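Local coordinates for protein bacillaene synthase dehydratase PksH (Bacillus subtilis, PDB 3HP0) that catalyses the dehydration of a carrier-tethered (S)-3-hydroxy-3-methylglutaryl group to a 3-methylglutaconyl group during synthesis of the antibiotic bacillaene, at residues Gly114-Ala125 and Val147-Ile155; Asp128-Leu139 and Met163-Val172. One frame throughout, in Å; residues are numbered along the deposited sequence.

Overall arrangement
Contact 1 packs helix 148-155 on helix 115-121, its centre about 6 Å from that of the chain; contact 2 lays 128-139 along 163-172 nearer the surface, with the two centres about 13 Å apart. Their segments alternate along the chain and meet mainly at Leu116, whose CD2 lies 3.4 Å from Leu135 CD2 and 3.7 Å from Met163 CE, while its CD1 reaches Phe133 CD1 at 3.9 Å. The active site is close to this junction. Contact 2 carries the active-site residue Glu137, whose side chain is about 7 Å from that of Leu116; the side chain of the other, Asp68, is about 10 Å from Gly114 at the start of the contact 1 helix.

Contact 1. Residues Gly114-Ala125 and Val147-Ile155; sequences GGLGFVSATDIA and VLPFLIRRI
Val147 straddles the first turn of helix 115-121: CG1 sits 3.8 Å from Gly117 N and also presses on Leu116 CB, while CG2 comes as near to Gly114 N. The bare backbone of Gly117 makes room for the branched end of Val147, and the CA atoms of Gly117 and Val147 approach to 4.7 Å. Leu116 meets Val147 at about a right angle and reaches on toward Leu151. One turn later Ser120 is the small residue. Its CB rests against Phe150 CB at 3.8 Å, and OG, beside the backbone N (chi1 -55°), turns back to bond Leu116 O at 2.6 Å. That carbonyl is gripped twice, since Ser120 N reaches it from the opposite face. Phe150 lies against Ala121, CD1 to CB, with Tyr90 and Val221 also at its side chain. At the far end Arg154 stretches out, extended from CG to NE, across the C-terminus of helix 115-121. NE bonds Ser120 O at 2.9 Å, and NH2 gives a nearly straight bond (174°) to Thr122 O at 3.0 Å; both oxygens lie in the guanidinium plane, and Ala125 CB covers one face. Asp182 pairs with NH1, probably balancing the charge. A water joins Ser120 O, Phe150 O and Arg153 NH1. The helix axes cross at 43° and 8.3 Å, a close helix pair with an arginine binding carbonyls at the C-terminal end of one helix, within the crotonase fold of enoyl-CoA hydratases and isomerases.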
loop_
_atom_site.group_PDB
_atom_site.type_symbol
_atom_site.label_atom_id
_atom_site.label_comp_id
_atom_site.label_asym_id
_atom_site.label_seq_id
_atom_site.Cartn_x
_atom_site.Cartn_y
_atom_site.Cartn_z
ATOM N N GLY A 114 -4.959 2.196 0.721
ATOM C CA GLY A 114 -4.434 2.164 -0.632
ATOM C C GLY A 114 -2.951 2.370 -0.466
ATOM O O GLY A 114 -2.139 1.503 -0.802
ATOM N N GLY A 115 -2.595 3.538 0.057
ATOM C CA GLY A 115 -1.200 3.803 0.328
ATOM C C GLY A 115 -0.931 2.932 1.538
ATOM O O GLY A 115 0.184 2.485 1.775
ATOM N N LEU A 116 -1.995 2.671 2.292
ATOM C CA LEU A 116 -1.919 1.847 3.483
ATOM C C LEU A 116 -1.540 0.420 3.103
ATOM O O LEU A 116 -0.783 -0.243 3.817
ATOM C CB LEU A 116 -3.256 1.871 4.221
ATOM C CG LEU A 116 -3.119 1.581 5.710
ATOM C CD1 LEU A 116 -1.908 2.335 6.275
ATOM C CD2 LEU A 116 -4.386 1.995 6.429
ATOM N N GLY A 117 -2.077 -0.053 1.983
ATOM C CA GLY A 117 -1.731 -1.384 1.523
ATOM C C GLY A 117 -0.218 -1.433 1.361
ATOM O O GLY A 117 0.463 -2.262 1.972
ATOM N N PHE A 118 0.305 -0.518 0.549
ATOM C CA PHE A 118 1.740 -0.421 0.298
ATOM C C PHE A 118 2.594 -0.374 1.570
ATOM O O PHE A 118 3.507 -1.176 1.732
ATOM C CB PHE A 118 2.037 0.819 -0.563
ATOM C CG PHE A 118 1.700 0.643 -2.013
ATOM C CD1 PHE A 118 2.553 -0.064 -2.854
ATOM C CD2 PHE A 118 0.514 1.163 -2.543
ATOM C CE1 PHE A 118 2.237 -0.259 -4.204
ATOM C CE2 PHE A 118 0.186 0.971 -3.902
ATOM C CZ PHE A 118 1.055 0.255 -4.728
ATOM N N VAL A 119 2.298 0.558 2.469
ATOM C CA VAL A 119 3.071 0.697 3.699
ATOM C C VAL A 119 3.038 -0.548 4.585
ATOM O O VAL A 119 4.051 -0.927 5.180
ATOM C CB VAL A 119 2.588 1.916 4.520
ATOM C CG1 VAL A 119 3.308 1.966 5.846
ATOM C CG2 VAL A 119 2.835 3.214 3.733
ATOM N N SER A 120 1.873 -1.179 4.664
ATOM C CA SER A 120 1.693 -2.366 5.480
ATOM C C SER A 120 2.445 -3.555 4.913
ATOM O O SER A 120 3.016 -4.346 5.665
ATOM C CB SER A 120 0.210 -2.737 5.565
ATOM O OG SER A 120 -0.577 -1.656 6.029
ATOM N N ALA A 121 2.423 -3.674 3.585
ATOM C CA ALA A 121 3.059 -4.781 2.885
ATOM C C ALA A 121 4.583 -4.766 2.873
ATOM O O ALA A 121 5.209 -5.835 2.907
ATOM C CB ALA A 121 2.542 -4.838 1.456
ATOM N N THR A 122 5.184 -3.575 2.815
ATOM C CA THR A 122 6.628 -3.486 2.778
ATOM C C THR A 122 7.215 -4.128 4.021
ATOM O O THR A 122 6.579 -4.148 5.076
ATOM C CB THR A 122 7.119 -2.006 2.633
ATOM O OG1 THR A 122 6.699 -1.208 3.755
ATOM C CG2 THR A 122 6.561 -1.400 1.337
ATOM N N ASP A 123 8.413 -4.687 3.884
ATOM C CA ASP A 123 9.099 -5.337 5.000
ATOM C C ASP A 123 9.396 -4.336 6.111
ATOM O O ASP A 123 9.414 -4.696 7.287
ATOM C CB ASP A 123 10.431 -5.927 4.544
ATOM C CG ASP A 123 10.266 -7.076 3.573
ATOM O OD1 ASP A 123 9.621 -8.083 3.944
ATOM O OD2 ASP A 123 10.794 -6.974 2.446
ATOM N N ILE A 124 9.645 -3.087 5.708
ATOM C CA ILE A 124 9.975 -2.004 6.623
ATOM C C ILE A 124 9.335 -0.694 6.190
ATOM O O ILE A 124 9.454 -0.279 5.031
ATOM C CB ILE A 124 11.494 -1.786 6.689
ATOM C CG1 ILE A 124 12.162 -3.061 7.207
ATOM C CG2 ILE A 124 11.818 -0.556 7.557
ATOM C CD1 ILE A 124 13.652 -2.952 7.339
ATOM N N ALA A 125 8.674 -0.032 7.131
ATOM C CA ALA A 125 8.012 1.229 6.837
ATOM C C ALA A 125 8.525 2.335 7.754
ATOM O O ALA A 125 8.428 2.229 8.975
ATOM C CB ALA A 125 6.499 1.074 6.990
ATOM N N VAL A 147 -6.609 -4.215 1.719
ATOM C CA VAL A 147 -5.610 -3.695 2.645
ATOM C C VAL A 147 -5.539 -4.420 3.982
ATOM O O VAL A 147 -4.452 -4.727 4.485
ATOM C CB VAL A 147 -5.879 -2.180 2.937
ATOM C CG1 VAL A 147 -4.919 -1.667 3.999
ATOM C CG2 VAL A 147 -5.748 -1.373 1.655
ATOM N N LEU A 148 -6.709 -4.695 4.545
ATOM C CA LEU A 148 -6.834 -5.305 5.872
ATOM C C LEU A 148 -5.954 -6.476 6.270
ATOM O O LEU A 148 -5.447 -6.493 7.390
ATOM C CB LEU A 148 -8.309 -5.657 6.151
ATOM C CG LEU A 148 -9.259 -4.447 6.223
ATOM C CD1 LEU A 148 -10.710 -4.898 6.397
ATOM C CD2 LEU A 148 -8.849 -3.549 7.380
ATOM N N PRO A 149 -5.768 -7.481 5.386
ATOM C CA PRO A 149 -4.919 -8.622 5.768
ATOM C C PRO A 149 -3.469 -8.200 6.037
ATOM O O PRO A 149 -2.816 -8.704 6.956
ATOM C CB PRO A 149 -5.052 -9.578 4.583
ATOM C CG PRO A 149 -6.429 -9.250 4.041
ATOM C CD PRO A 149 -6.445 -7.733 4.102
ATOM N N PHE A 150 -2.977 -7.271 5.229
ATOM C CA PHE A 150 -1.618 -6.749 5.390
ATOM C C PHE A 150 -1.544 -5.868 6.655
ATOM O O PHE A 150 -0.601 -5.973 7.444
ATOM C CB PHE A 150 -1.229 -5.934 4.149
ATOM C CG PHE A 150 -1.150 -6.753 2.883
ATOM C CD1 PHE A 150 -0.001 -7.488 2.581
ATOM C CD2 PHE A 150 -2.241 -6.824 2.013
ATOM C CE1 PHE A 150 0.060 -8.276 1.443
ATOM C CE2 PHE A 150 -2.189 -7.617 0.861
ATOM C CZ PHE A 150 -1.038 -8.341 0.578
ATOM N N LEU A 151 -2.553 -5.019 6.847
ATOM C CA LEU A 151 -2.600 -4.142 8.009
ATOM C C LEU A 151 -2.656 -4.985 9.275
ATOM O O LEU A 151 -1.887 -4.771 10.225
ATOM C CB LEU A 151 -3.826 -3.206 7.953
ATOM C CG LEU A 151 -3.913 -2.195 9.120
ATOM C CD1 LEU A 151 -2.643 -1.335 9.159
ATOM C CD2 LEU A 151 -5.134 -1.293 8.975
ATOM N N ILE A 152 -3.563 -5.954 9.273
ATOM C CA ILE A 152 -3.748 -6.841 10.407
ATOM C C ILE A 152 -2.477 -7.595 10.762
ATOM O O ILE A 152 -2.167 -7.776 11.939
ATOM C CB ILE A 152 -4.897 -7.841 10.128
ATOM C CG1 ILE A 152 -6.226 -7.076 10.157
ATOM C CG2 ILE A 152 -4.841 -9.027 11.126
ATOM C CD1 ILE A 152 -7.445 -7.937 9.916
ATOM N N ARG A 153 -1.733 -8.036 9.753
ATOM C CA ARG A 153 -0.497 -8.752 10.039
ATOM C C ARG A 153 0.464 -7.846 10.835
ATOM O O ARG A 153 1.250 -8.325 11.649
ATOM C CB ARG A 153 0.188 -9.224 8.747
ATOM C CG ARG A 153 1.593 -9.786 9.018
ATOM C CD ARG A 153 2.469 -9.940 7.772
ATOM N NE ARG A 153 3.880 -10.024 8.162
ATOM C CZ ARG A 153 4.616 -8.982 8.560
ATOM N NH1 ARG A 153 4.085 -7.762 8.607
ATOM N NH2 ARG A 153 5.873 -9.164 8.947
ATOM N N ARG A 154 0.388 -6.541 10.599
ATOM C CA ARG A 154 1.262 -5.595 11.291
ATOM C C ARG A 154 0.800 -5.120 12.664
ATOM O O ARG A 154 1.596 -5.066 13.597
ATOM C CB ARG A 154 1.503 -4.350 10.424
ATOM C CG ARG A 154 2.777 -4.386 9.613
ATOM C CD ARG A 154 2.914 -3.148 8.747
ATOM N NE ARG A 154 4.177 -3.161 8.026
ATOM C CZ ARG A 154 5.326 -2.686 8.505
ATOM N NH1 ARG A 154 5.372 -2.138 9.717
ATOM N NH2 ARG A 154 6.442 -2.801 7.786
ATOM N N ILE A 155 -0.482 -4.786 12.800
ATOM C CA ILE A 155 -0.962 -4.240 14.070
ATOM C C ILE A 155 -1.943 -5.069 14.865
ATOM O O ILE A 155 -2.309 -4.697 15.968
ATOM C CB ILE A 155 -1.596 -2.862 13.855
ATOM C CG1 ILE A 155 -2.839 -2.990 12.978
ATOM C CG2 ILE A 155 -0.599 -1.931 13.171
ATOM C CD1 ILE A 155 -3.590 -1.686 12.828
HETATM O O HOH W 1 2.122 -6.738 6.664
#

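Contact 2. Residues Asp128-Leu139 and Met163-Val172; sequences DQTASFSLSELL and MTLMTKPISV
Phe133 and Ile170 exchange two backbone hydrogen bonds, Ile170 N to Phe133 O at 2.7 Å and Phe133 N to Ile170 O at 3.2 Å, each in the plane of its carbonyl. They form a single antiparallel hydrogen-bonded bridge. CA-H...O contacts flank it: Pro169 CA approaches Phe133 O, and farther along Thr167 CA points almost straight (163°) at Leu135 O, 3.3 Å away. Strand 132-134 also pairs in parallel with strand 110-112, so segment 163-172 borders its other edge; this belongs to the crotonase fold, and the chain runs on through Leu135 and Ser136 to the active-site residue Glu137. One water links Leu135 O and Leu138 N to Thr164 O; a second accepts from Leu135 N and lies near Met163 O. Val172 packs on backbone oxygens of the Asp128 turn, its CB 3.4 Å from Ala131 O. Apolar contacts line the interface. Met163, present as selenomethionine and bent at chi3 (107°), brings CE to 3.8 Å from Leu135 CG, their side chains at about a right angle. Ile170 CG1 lies near the plane of the Phe133 ring, at its edge. Thr167 CG2 rests against Ser136 CB and Leu139 CD1, and Leu138 CD2 touches Leu165 CD2 at 4.0 Å.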
loop_
_atom_site.group_PDB
_atom_site.type_symbol
_atom_site.label_atom_id
_atom_site.label_comp_id
_atom_site.label_asym_id
_atom_site.label_seq_id
_atom_site.Cartn_x
_atom_site.Cartn_y
_atom_site.Cartn_z
ATOM N N ASP A 128 8.119 10.357 8.786
ATOM C CA ASP A 128 8.512 11.565 9.502
ATOM C C ASP A 128 7.304 12.032 10.313
ATOM O O ASP A 128 6.251 11.399 10.270
ATOM C CB ASP A 128 8.973 12.669 8.541
ATOM C CG ASP A 128 7.880 13.126 7.594
ATOM O OD1 ASP A 128 6.702 13.169 8.005
ATOM O OD2 ASP A 128 8.208 13.467 6.438
ATOM N N GLN A 129 7.465 13.130 11.045
ATOM C CA GLN A 129 6.414 13.703 11.895
ATOM C C GLN A 129 5.096 13.957 11.165
ATOM O O GLN A 129 4.022 13.966 11.765
ATOM C CB GLN A 129 6.880 15.047 12.461
ATOM C CG GLN A 129 8.335 15.123 12.819
ATOM C CD GLN A 129 8.623 14.540 14.179
ATOM O OE1 GLN A 129 7.978 14.904 15.165
ATOM N NE2 GLN A 129 9.600 13.642 14.249
ATOM N N THR A 130 5.196 14.193 9.870
ATOM C CA THR A 130 4.044 14.497 9.041
ATOM C C THR A 130 3.041 13.377 8.730
ATOM O O THR A 130 1.851 13.647 8.558
ATOM C CB THR A 130 4.529 15.091 7.724
ATOM O OG1 THR A 130 5.096 16.381 7.983
ATOM C CG2 THR A 130 3.392 15.209 6.728
ATOM N N ALA A 131 3.516 12.133 8.661
ATOM C CA ALA A 131 2.657 10.998 8.328
ATOM C C ALA A 131 1.424 10.789 9.211
ATOM O O ALA A 131 1.492 10.850 10.436
ATOM C CB ALA A 131 3.490 9.713 8.301
ATOM N N SER A 132 0.291 10.555 8.566
ATOM C CA SER A 132 -0.947 10.264 9.266
ATOM C C SER A 132 -1.618 9.181 8.421
ATOM O O SER A 132 -1.477 9.158 7.199
ATOM C CB SER A 132 -1.838 11.504 9.378
ATOM O OG SER A 132 -2.369 11.868 8.116
ATOM N N PHE A 133 -2.356 8.291 9.071
ATOM C CA PHE A 133 -2.989 7.174 8.378
ATOM C C PHE A 133 -4.484 7.094 8.657
ATOM O O PHE A 133 -4.906 7.270 9.795
ATOM C CB PHE A 133 -2.291 5.877 8.827
ATOM C CG PHE A 133 -0.792 5.942 8.735
ATOM C CD1 PHE A 133 -0.133 5.546 7.574
ATOM C CD2 PHE A 133 -0.043 6.467 9.783
ATOM C CE1 PHE A 133 1.254 5.677 7.451
ATOM C CE2 PHE A 133 1.341 6.607 9.680
ATOM C CZ PHE A 133 1.995 6.210 8.507
ATOM N N SER A 134 -5.286 6.808 7.634
ATOM C CA SER A 134 -6.731 6.725 7.846
ATOM C C SER A 134 -7.519 5.784 6.929
ATOM O O SER A 134 -7.130 5.510 5.791
ATOM C CB SER A 134 -7.348 8.124 7.766
ATOM O OG SER A 134 -7.276 8.631 6.445
ATOM N N LEU A 135 -8.640 5.300 7.458
ATOM C CA LEU A 135 -9.545 4.403 6.745
ATOM C C LEU A 135 -10.948 4.962 6.933
ATOM O O LEU A 135 -11.559 4.770 7.983
ATOM C CB LEU A 135 -9.480 2.992 7.329
ATOM C CG LEU A 135 -8.142 2.256 7.257
ATOM C CD1 LEU A 135 -8.282 0.879 7.859
ATOM C CD2 LEU A 135 -7.694 2.152 5.808
ATOM N N SER A 136 -11.448 5.659 5.914
ATOM C CA SER A 136 -12.769 6.278 5.961
ATOM C C SER A 136 -13.828 5.503 5.171
ATOM O O SER A 136 -15.014 5.830 5.226
ATOM C CB SER A 136 -12.684 7.711 5.420
ATOM O OG SER A 136 -12.274 7.729 4.056
ATOM N N GLU A 137 -13.396 4.481 4.443
ATOM C CA GLU A 137 -14.305 3.681 3.630
ATOM C C GLU A 137 -15.655 3.349 4.268
ATOM O O GLU A 137 -16.688 3.441 3.609
ATOM C CB GLU A 137 -13.626 2.370 3.214
ATOM C CG GLU A 137 -12.411 2.528 2.301
ATOM C CD GLU A 137 -11.270 3.274 2.963
ATOM O OE1 GLU A 137 -10.923 2.935 4.117
ATOM O OE2 GLU A 137 -10.715 4.194 2.326
ATOM N N LEU A 138 -15.654 2.969 5.543
ATOM C CA LEU A 138 -16.887 2.583 6.221
ATOM C C LEU A 138 -17.967 3.669 6.246
ATOM O O LEU A 138 -19.144 3.377 6.483
ATOM C CB LEU A 138 -16.572 2.102 7.640
ATOM C CG LEU A 138 -17.575 1.154 8.315
ATOM C CD1 LEU A 138 -17.849 -0.051 7.432
ATOM C CD2 LEU A 138 -17.013 0.698 9.656
ATOM N N LEU A 139 -17.577 4.916 5.998
ATOM C CA LEU A 139 -18.542 6.009 5.975
ATOM C C LEU A 139 -19.459 5.839 4.753
ATOM O O LEU A 139 -20.587 6.334 4.724
ATOM C CB LEU A 139 -17.813 7.356 5.917
ATOM C CG LEU A 139 -17.000 7.730 7.163
ATOM C CD1 LEU A 139 -16.126 8.941 6.883
ATOM C CD2 LEU A 139 -17.943 7.996 8.323
HETATM N N MSE A 163 -9.692 1.129 14.097
HETATM C CA MSE A 163 -9.349 2.093 13.062
HETATM C C MSE A 163 -10.433 2.195 11.999
HETATM O O MSE A 163 -10.840 3.292 11.606
HETATM C CB MSE A 163 -8.056 1.659 12.376
HETATM C CG MSE A 163 -6.967 2.681 12.368
HETATM SE SE MSE A 163 -5.388 1.920 11.556
HETATM C CE MSE A 163 -5.458 2.883 9.887
ATOM N N THR A 164 -10.878 1.037 11.525
ATOM C CA THR A 164 -11.878 0.984 10.470
ATOM C C THR A 164 -13.214 1.514 10.955
ATOM O O THR A 164 -13.868 2.274 10.250
ATOM C CB THR A 164 -12.048 -0.461 9.938
ATOM O OG1 THR A 164 -10.757 -1.014 9.636
ATOM C CG2 THR A 164 -12.903 -0.466 8.665
ATOM N N LEU A 165 -13.602 1.114 12.164
ATOM C CA LEU A 165 -14.862 1.545 12.759
ATOM C C LEU A 165 -14.869 3.034 13.105
ATOM O O LEU A 165 -15.876 3.706 12.894
ATOM C CB LEU A 165 -15.165 0.742 14.029
ATOM C CG LEU A 165 -15.524 -0.745 13.916
ATOM C CD1 LEU A 165 -15.518 -1.373 15.295
ATOM C CD2 LEU A 165 -16.885 -0.916 13.265
HETATM N N MSE A 166 -13.748 3.545 13.621
HETATM C CA MSE A 166 -13.654 4.953 14.022
HETATM C C MSE A 166 -13.400 5.965 12.910
HETATM O O MSE A 166 -13.645 7.154 13.089
HETATM C CB MSE A 166 -12.600 5.123 15.116
HETATM C CG MSE A 166 -12.999 4.524 16.457
HETATM SE SE MSE A 166 -14.711 5.161 17.113
HETATM C CE MSE A 166 -15.778 3.616 16.715
ATOM N N THR A 167 -12.882 5.500 11.782
ATOM C CA THR A 167 -12.658 6.372 10.638
ATOM C C THR A 167 -11.669 7.533 10.789
ATOM O O THR A 167 -11.267 8.138 9.791
ATOM C CB THR A 167 -13.996 6.959 10.186
ATOM O OG1 THR A 167 -14.886 5.889 9.855
ATOM C CG2 THR A 167 -13.810 7.873 8.983
ATOM N N LYS A 168 -11.264 7.863 12.008
ATOM C CA LYS A 168 -10.348 8.986 12.145
ATOM C C LYS A 168 -8.881 8.628 11.968
ATOM O O LYS A 168 -8.399 7.631 12.506
ATOM C CB LYS A 168 -10.550 9.698 13.483
ATOM C CG LYS A 168 -10.242 8.877 14.710
ATOM C CD LYS A 168 -10.304 9.762 15.951
ATOM C CE LYS A 168 -9.299 10.912 15.858
ATOM N NZ LYS A 168 -9.213 11.697 17.124
ATOM N N PRO A 169 -8.149 9.456 11.210
ATOM C CA PRO A 169 -6.730 9.223 10.965
ATOM C C PRO A 169 -5.971 9.096 12.276
ATOM O O PRO A 169 -6.333 9.721 13.275
ATOM C CB PRO A 169 -6.318 10.451 10.158
ATOM C CG PRO A 169 -7.230 11.502 10.674
ATOM C CD PRO A 169 -8.548 10.786 10.721
ATOM N N ILE A 170 -4.935 8.268 12.278
ATOM C CA ILE A 170 -4.143 8.080 13.476
ATOM C C ILE A 170 -2.826 8.818 13.285
ATOM O O ILE A 170 -2.396 9.051 12.154
ATOM C CB ILE A 170 -3.864 6.589 13.751
ATOM C CG1 ILE A 170 -2.857 6.047 12.743
ATOM C CG2 ILE A 170 -5.164 5.787 13.652
ATOM C CD1 ILE A 170 -2.320 4.691 13.116
ATOM N N SER A 171 -2.198 9.188 14.395
ATOM C CA SER A 171 -0.939 9.919 14.358
ATOM C C SER A 171 0.247 9.008 14.046
ATOM O O SER A 171 0.152 7.784 14.154
ATOM C CB SER A 171 -0.706 10.598 15.703
ATOM O OG SER A 171 -0.512 9.627 16.717
ATOM N N VAL A 172 1.367 9.612 13.666
ATOM C CA VAL A 172 2.559 8.838 13.379
ATOM C C VAL A 172 3.019 8.155 14.670
ATOM O O VAL A 172 3.704 7.134 14.630
ATOM C CB VAL A 172 3.690 9.733 12.821
ATOM C CG1 VAL A 172 4.020 10.837 13.803
ATOM C CG2 VAL A 172 4.919 8.886 12.527
HETATM O O HOH W 2 -13.555 3.007 7.368
HETATM O O HOH W 3 -8.956 5.273 10.187
#